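Local coordinates for phosphate-binding protein (Xanthomonas axonopodis pv. citri, PDB 5UB7) that probably serves as a periplasmic substrate-binding protein of an ABC transporter of the phosphonate family, and holds ATP in its binding cleft in this structure, at residues T85-L90 and F249-F254; S64-A69 and V209-E214. All coordinates share one frame; numbering follows the deposited sequence.

How the contacts relate
Contacts 1 and 2 lie about 11 Å apart, centre to centre, and are a worked example of a ligand site built across neighbouring strands. Along the chain the segments alternate, 64-69, 85-90, 209-214, 249-254, so the contacts cross in sequence. Strand 209-217 pairs with 62-65 in contact 2 and with 79-87 next to it, and 79-87 pairs with 251-255 in contact 1. The contacts meet directly: Thr85 OG1 is 2.7 Å from Glu214 OE2, and Arg87 NH2 is 2.9 Å from Ser64 OG. Arg87, ending 79-87, and Arg211, at the break in 209-217, both approach the alpha-phosphate of one ATP, while Thr66, following 62-65, reaches its gamma-phosphate.

Contact 1. Residues T85-L90 and F249-F254; sequences TERGGL and FDTTGF. With ATP (adenosine-5'-triphosphate), chain C.
Strand 85-87 runs antiparallel to strand 251-254, their axes 4.5 Å apart at closest approach, and the pairing slips by one residue at a classic bulge where Thr252 and Gly253 both face Glu86. Glu86 O takes a bond from Thr252 N (2.9 Å) and a weak one from Gly253 N, while Glu86 N gives its hydrogen to Gly253 O. On the face that carries the Glu86 side chain, Thr252 OG1 donates to Glu86 OE2, on the anti side of the carboxylate, and receives Gly89 N (3.0 Å). The type I' turn Arg87-Leu90 is also tied by Gly88 N, which donates to Asp250 O at 169°. On the other face Thr85 CG2 packs against Phe254 CE1 (3.6 Å) and Thr251 CG2. The extended Arg87 chain runs alongside Phe249, whose CB sits over one guanidinium face, offset toward its rim; guanidinium and phenyl planes are 28° apart. A water bridges Arg87 NE and Thr251 OG1, which is also bonded to Phe248 O; Arg87 NH2 reaches Ser64. Arg87 NH1 lies 2.5 Å from ATP O1A, doubtfully short for a hydrogen bond. A bulged antiparallel strand pair thus brings an arginine up to the alpha-phosphate in the ligand cleft of a periplasmic binding protein.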
loop_
_atom_site.group_PDB
_atom_site.type_symbol
_atom_site.label_atom_id
_atom_site.label_comp_id
_atom_site.label_asym_id
_atom_site.label_seq_id
_atom_site.Cartn_x
_atom_site.Cartn_y
_atom_site.Cartn_z
ATOM N N THR A 85 0.853 8.981 7.965
ATOM C CA THR A 85 1.709 8.034 8.642
ATOM C C THR A 85 3.043 7.994 7.900
ATOM O O THR A 85 3.106 8.083 6.651
ATOM C CB THR A 85 1.071 6.638 8.650
ATOM O OG1 THR A 85 -0.267 6.749 9.124
ATOM C CG2 THR A 85 1.852 5.645 9.507
ATOM N N GLU A 86 4.094 7.827 8.705
ATOM C CA GLU A 86 5.486 7.844 8.286
ATOM C C GLU A 86 6.114 6.502 8.686
ATOM O O GLU A 86 5.963 6.062 9.800
ATOM C CB GLU A 86 6.139 9.047 8.982
ATOM C CG GLU A 86 7.615 9.253 8.749
ATOM C CD GLU A 86 8.161 10.366 9.621
ATOM O OE1 GLU A 86 7.613 11.501 9.491
ATOM O OE2 GLU A 86 9.104 10.073 10.425
ATOM N N ARG A 87 6.812 5.843 7.769
ATOM C CA ARG A 87 7.343 4.489 8.000
ATOM C C ARG A 87 8.827 4.391 7.622
ATOM O O ARG A 87 9.240 4.903 6.576
ATOM C CB ARG A 87 6.548 3.475 7.180
ATOM C CG ARG A 87 5.171 3.186 7.758
ATOM C CD ARG A 87 4.411 2.247 6.854
ATOM N NE ARG A 87 3.053 2.048 7.334
ATOM C CZ ARG A 87 2.145 1.262 6.758
ATOM N NH1 ARG A 87 2.426 0.564 5.665
ATOM N NH2 ARG A 87 0.942 1.176 7.291
ATOM N N GLY A 88 9.618 3.716 8.447
ATOM C CA GLY A 88 11.074 3.693 8.259
ATOM C C GLY A 88 11.716 5.067 8.107
ATOM O O GLY A 88 12.592 5.250 7.289
ATOM N N GLY A 89 11.256 6.047 8.869
ATOM C CA GLY A 89 11.702 7.433 8.701
ATOM C C GLY A 89 11.243 8.164 7.436
ATOM O O GLY A 89 11.657 9.277 7.214
ATOM N N LEU A 90 10.352 7.589 6.635
ATOM C CA LEU A 90 9.950 8.171 5.353
ATOM C C LEU A 90 8.480 8.569 5.290
ATOM O O LEU A 90 7.593 7.766 5.564
ATOM C CB LEU A 90 10.230 7.178 4.222
ATOM C CG LEU A 90 11.677 6.737 4.163
ATOM C CD1 LEU A 90 11.779 5.633 3.157
ATOM C CD2 LEU A 90 12.574 7.915 3.808
ATOM N N PHE A 249 4.656 -2.045 11.218
ATOM C CA PHE A 249 5.241 -1.713 9.916
ATOM C C PHE A 249 6.342 -0.641 10.027
ATOM O O PHE A 249 6.498 0.189 9.144
ATOM C CB PHE A 249 4.149 -1.264 8.930
ATOM C CG PHE A 249 2.849 -2.038 9.047
ATOM C CD1 PHE A 249 2.729 -3.326 8.519
ATOM C CD2 PHE A 249 1.739 -1.477 9.672
ATOM C CE1 PHE A 249 1.536 -4.035 8.632
ATOM C CE2 PHE A 249 0.542 -2.185 9.790
ATOM C CZ PHE A 249 0.436 -3.463 9.260
ATOM N N ASP A 250 7.089 -0.676 11.131
ATOM C CA ASP A 250 8.142 0.289 11.430
ATOM C C ASP A 250 7.671 1.730 11.273
ATOM O O ASP A 250 8.230 2.516 10.525
ATOM C CB ASP A 250 9.377 -0.014 10.583
ATOM C CG ASP A 250 10.645 0.710 11.067
ATOM O OD1 ASP A 250 10.801 1.009 12.264
ATOM O OD2 ASP A 250 11.508 0.993 10.216
ATOM N N THR A 251 6.610 2.061 11.984
ATOM C CA THR A 251 6.046 3.400 11.929
ATOM C C THR A 251 6.844 4.286 12.855
ATOM O O THR A 251 7.020 3.953 14.034
ATOM C CB THR A 251 4.577 3.422 12.354
ATOM O OG1 THR A 251 3.796 2.764 11.360
ATOM C CG2 THR A 251 4.071 4.845 12.478
ATOM N N THR A 252 7.308 5.408 12.307
ATOM C CA THR A 252 8.190 6.340 12.997
ATOM C C THR A 252 7.545 7.702 13.203
ATOM O O THR A 252 8.138 8.570 13.812
ATOM C CB THR A 252 9.514 6.525 12.221
ATOM O OG1 THR A 252 9.245 6.997 10.880
ATOM C CG2 THR A 252 10.253 5.215 12.167
ATOM N N GLY A 253 6.332 7.891 12.723
ATOM C CA GLY A 253 5.628 9.128 12.981
ATOM C C GLY A 253 4.222 9.128 12.423
ATOM O O GLY A 253 3.923 8.407 11.486
ATOM N N PHE A 254 3.362 9.909 13.066
ATOM C CA PHE A 254 2.039 10.252 12.579
ATOM C C PHE A 254 1.937 11.768 12.564
ATOM O O PHE A 254 2.505 12.442 13.412
ATOM C CB PHE A 254 0.957 9.759 13.544
ATOM C CG PHE A 254 0.881 8.274 13.667
ATOM C CD1 PHE A 254 0.450 7.507 12.605
ATOM C CD2 PHE A 254 1.210 7.643 14.851
ATOM C CE1 PHE A 254 0.364 6.143 12.721
ATOM C CE2 PHE A 254 1.111 6.272 14.970
ATOM C CZ PHE A 254 0.687 5.525 13.906
HETATM P PG ATP C . 2.124 -1.455 -0.984
HETATM O O1G ATP C . 0.673 -1.196 -0.638
HETATM O O2G ATP C . 2.757 -0.301 -1.726
HETATM O O3G ATP C . 2.354 -2.820 -1.650
HETATM P PB ATP C . 2.691 -2.479 1.680
HETATM O O1B ATP C . 1.219 -2.698 2.043
HETATM O O2B ATP C . 3.575 -3.697 1.565
HETATM O O3B ATP C . 2.993 -1.519 0.404
HETATM P PA ATP C . 4.268 -1.937 4.016
HETATM O O1A ATP C . 4.422 -0.661 4.805
HETATM O O2A ATP C . 3.668 -3.191 4.635
HETATM O O3A ATP C . 3.310 -1.480 2.800
HETATM O "O5'" ATP C . 5.728 -2.194 3.324
HETATM O O HOH W 1 1.748 2.236 9.618
#

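Contact 2. Residues S64-A69 and V209-E214; sequences SETTGA and VPRAVE. With ATP (adenosine-5'-triphosphate), chain C.
Ser64 OG donates to Glu214 OE2 at 2.5 Å, meeting the syn lone pair of the carboxylate. The bond is one of several on this group: OE2 is also bonded to Thr85 and OE1 to Trp62, while Ser64 OG receives Arg87, so a buried acid is gripped from several directions and probably stays ionised. The second strong polar bond joins Thr67 OG1 to Pro210 O (2.6 Å), with the hydroxyl tilted 21° from the carbonyl plane. A chi1 of 51° sets OG1 between the backbone N and the carbonyl carbon and lays CG2 beside Pro210 O and Ala212 N. Between these two bonds the backbones pair as antiparallel strands: Glu65 N gives to Val213 O (3.0 Å) and Val213 N to Glu65 O. The Glu65 carboxylate leads away to the backbone of Ile10.

At Thr66, just before helix 67-75, the chain meets the ligand. Its OG1 donates to ATP O1G at 2.7 Å and is also bonded to Thr124, while CG2 lies at the edge of the Arg211 guanidinium, 3.8 Å from NH1. Arg211, its chain bent at chi2 (83°), donates from NH2 to ATP O1A (3.0 Å) and weakly to O5'. Farther out, Thr67 CG2 packs against Pro210 CB and Val213 CG1, and Val209 CG2 approaches Thr67 OG1. Thr66, at the N-cap position of the helix, and Arg211, at the break in strand 209-217, thus hold the gamma- and alpha-phosphates from two paired segments, an arrangement consistent with the ligand cleft of a periplasmic binding protein.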
loop_
_atom_site.group_PDB
_atom_site.type_symbol
_atom_site.label_atom_id
_atom_site.label_comp_id
_atom_site.label_asym_id
_atom_site.label_seq_id
_atom_site.Cartn_x
_atom_site.Cartn_y
_atom_site.Cartn_z
ATOM N N SER A 64 -4.524 0.864 8.922
ATOM C CA SER A 64 -3.309 1.520 8.475
ATOM C C SER A 64 -3.044 1.021 7.078
ATOM O O SER A 64 -3.012 -0.177 6.853
ATOM C CB SER A 64 -2.143 1.191 9.388
ATOM O OG SER A 64 -1.095 2.123 9.177
ATOM N N GLU A 65 -2.872 1.932 6.128
ATOM C CA GLU A 65 -2.737 1.534 4.713
ATOM C C GLU A 65 -1.777 2.433 3.979
ATOM O O GLU A 65 -1.645 3.604 4.304
ATOM C CB GLU A 65 -4.094 1.650 3.976
ATOM C CG GLU A 65 -5.133 0.623 4.354
ATOM C CD GLU A 65 -4.722 -0.776 3.983
ATOM O OE1 GLU A 65 -3.911 -0.918 3.060
ATOM O OE2 GLU A 65 -5.230 -1.731 4.603
ATOM N N THR A 66 -1.169 1.897 2.931
ATOM C CA THR A 66 -0.510 2.736 1.965
ATOM C C THR A 66 -1.607 3.541 1.308
ATOM O O THR A 66 -2.797 3.178 1.354
ATOM C CB THR A 66 0.274 1.933 0.964
ATOM O OG1 THR A 66 -0.572 0.940 0.403
ATOM C CG2 THR A 66 1.436 1.257 1.665
ATOM N N THR A 67 -1.194 4.653 0.730
ATOM C CA THR A 67 -2.105 5.705 0.367
ATOM C C THR A 67 -2.993 5.350 -0.812
ATOM O O THR A 67 -4.172 5.651 -0.744
ATOM C CB THR A 67 -1.371 7.044 0.182
ATOM O OG1 THR A 67 -0.241 6.900 -0.703
ATOM C CG2 THR A 67 -0.883 7.504 1.552
ATOM N N GLY A 68 -2.470 4.657 -1.825
ATOM C CA GLY A 68 -3.299 4.095 -2.911
ATOM C C GLY A 68 -4.434 3.174 -2.434
ATOM O O GLY A 68 -5.602 3.336 -2.827
ATOM N N ALA A 69 -4.091 2.226 -1.565
ATOM C CA ALA A 69 -5.076 1.335 -0.985
ATOM C C ALA A 69 -6.060 2.126 -0.167
ATOM O O ALA A 69 -7.266 1.862 -0.198
ATOM C CB ALA A 69 -4.428 0.298 -0.119
ATOM N N VAL A 209 4.447 9.602 -3.613
ATOM C CA VAL A 209 3.157 9.836 -2.963
ATOM C C VAL A 209 3.426 9.662 -1.491
ATOM O O VAL A 209 4.441 9.046 -1.119
ATOM C CB VAL A 209 2.057 8.890 -3.479
ATOM C CG1 VAL A 209 1.751 9.177 -4.959
ATOM C CG2 VAL A 209 2.451 7.436 -3.288
ATOM N N PRO A 210 2.536 10.178 -0.649
ATOM C CA PRO A 210 2.713 9.895 0.761
ATOM C C PRO A 210 2.710 8.394 1.014
ATOM O O PRO A 210 2.002 7.645 0.333
ATOM C CB PRO A 210 1.523 10.563 1.413
ATOM C CG PRO A 210 0.995 11.543 0.420
ATOM C CD PRO A 210 1.318 10.956 -0.917
ATOM N N ARG A 211 3.508 8.001 2.002
ATOM C CA ARG A 211 3.895 6.618 2.293
ATOM C C ARG A 211 2.735 5.757 2.818
ATOM O O ARG A 211 2.662 4.583 2.489
ATOM C CB ARG A 211 5.073 6.668 3.297
ATOM C CG ARG A 211 5.624 5.361 3.848
ATOM C CD ARG A 211 6.607 4.708 2.913
ATOM N NE ARG A 211 6.935 3.350 3.319
ATOM C CZ ARG A 211 6.124 2.296 3.201
ATOM N NH1 ARG A 211 4.882 2.410 2.698
ATOM N NH2 ARG A 211 6.547 1.104 3.629
ATOM N N ALA A 212 1.833 6.362 3.607
ATOM C CA ALA A 212 0.788 5.650 4.376
ATOM C C ALA A 212 -0.119 6.623 5.117
ATOM O O ALA A 212 0.241 7.787 5.305
ATOM C CB ALA A 212 1.400 4.689 5.382
ATOM N N VAL A 213 -1.274 6.121 5.554
ATOM C CA VAL A 213 -2.286 6.921 6.214
ATOM C C VAL A 213 -3.102 6.000 7.152
ATOM O O VAL A 213 -3.318 4.828 6.875
ATOM C CB VAL A 213 -3.122 7.639 5.132
ATOM C CG1 VAL A 213 -3.672 6.615 4.155
ATOM C CG2 VAL A 213 -4.234 8.514 5.693
ATOM N N GLU A 214 -3.502 6.532 8.293
ATOM C CA GLU A 214 -4.481 5.886 9.153
ATOM C C GLU A 214 -5.848 6.334 8.666
ATOM O O GLU A 214 -6.079 7.530 8.513
ATOM C CB GLU A 214 -4.259 6.307 10.590
ATOM C CG GLU A 214 -2.849 6.044 11.083
ATOM C CD GLU A 214 -2.379 4.636 10.797
ATOM O OE1 GLU A 214 -2.964 3.678 11.376
ATOM O OE2 GLU A 214 -1.440 4.485 9.970
HETATM P PG ATP C . 2.124 -1.455 -0.984
HETATM O O1G ATP C . 0.673 -1.196 -0.638
HETATM O O2G ATP C . 2.757 -0.301 -1.726
HETATM O O3G ATP C . 2.354 -2.820 -1.650
HETATM P PB ATP C . 2.691 -2.479 1.680
HETATM O O1B ATP C . 1.219 -2.698 2.043
HETATM O O2B ATP C . 3.575 -3.697 1.565
HETATM O O3B ATP C . 2.993 -1.519 0.404
HETATM P PA ATP C . 4.268 -1.937 4.016
HETATM O O1A ATP C . 4.422 -0.661 4.805
HETATM O O2A ATP C . 3.668 -3.191 4.635
HETATM O O3A ATP C . 3.310 -1.480 2.800
HETATM O "O5'" ATP C . 5.728 -2.194 3.324
#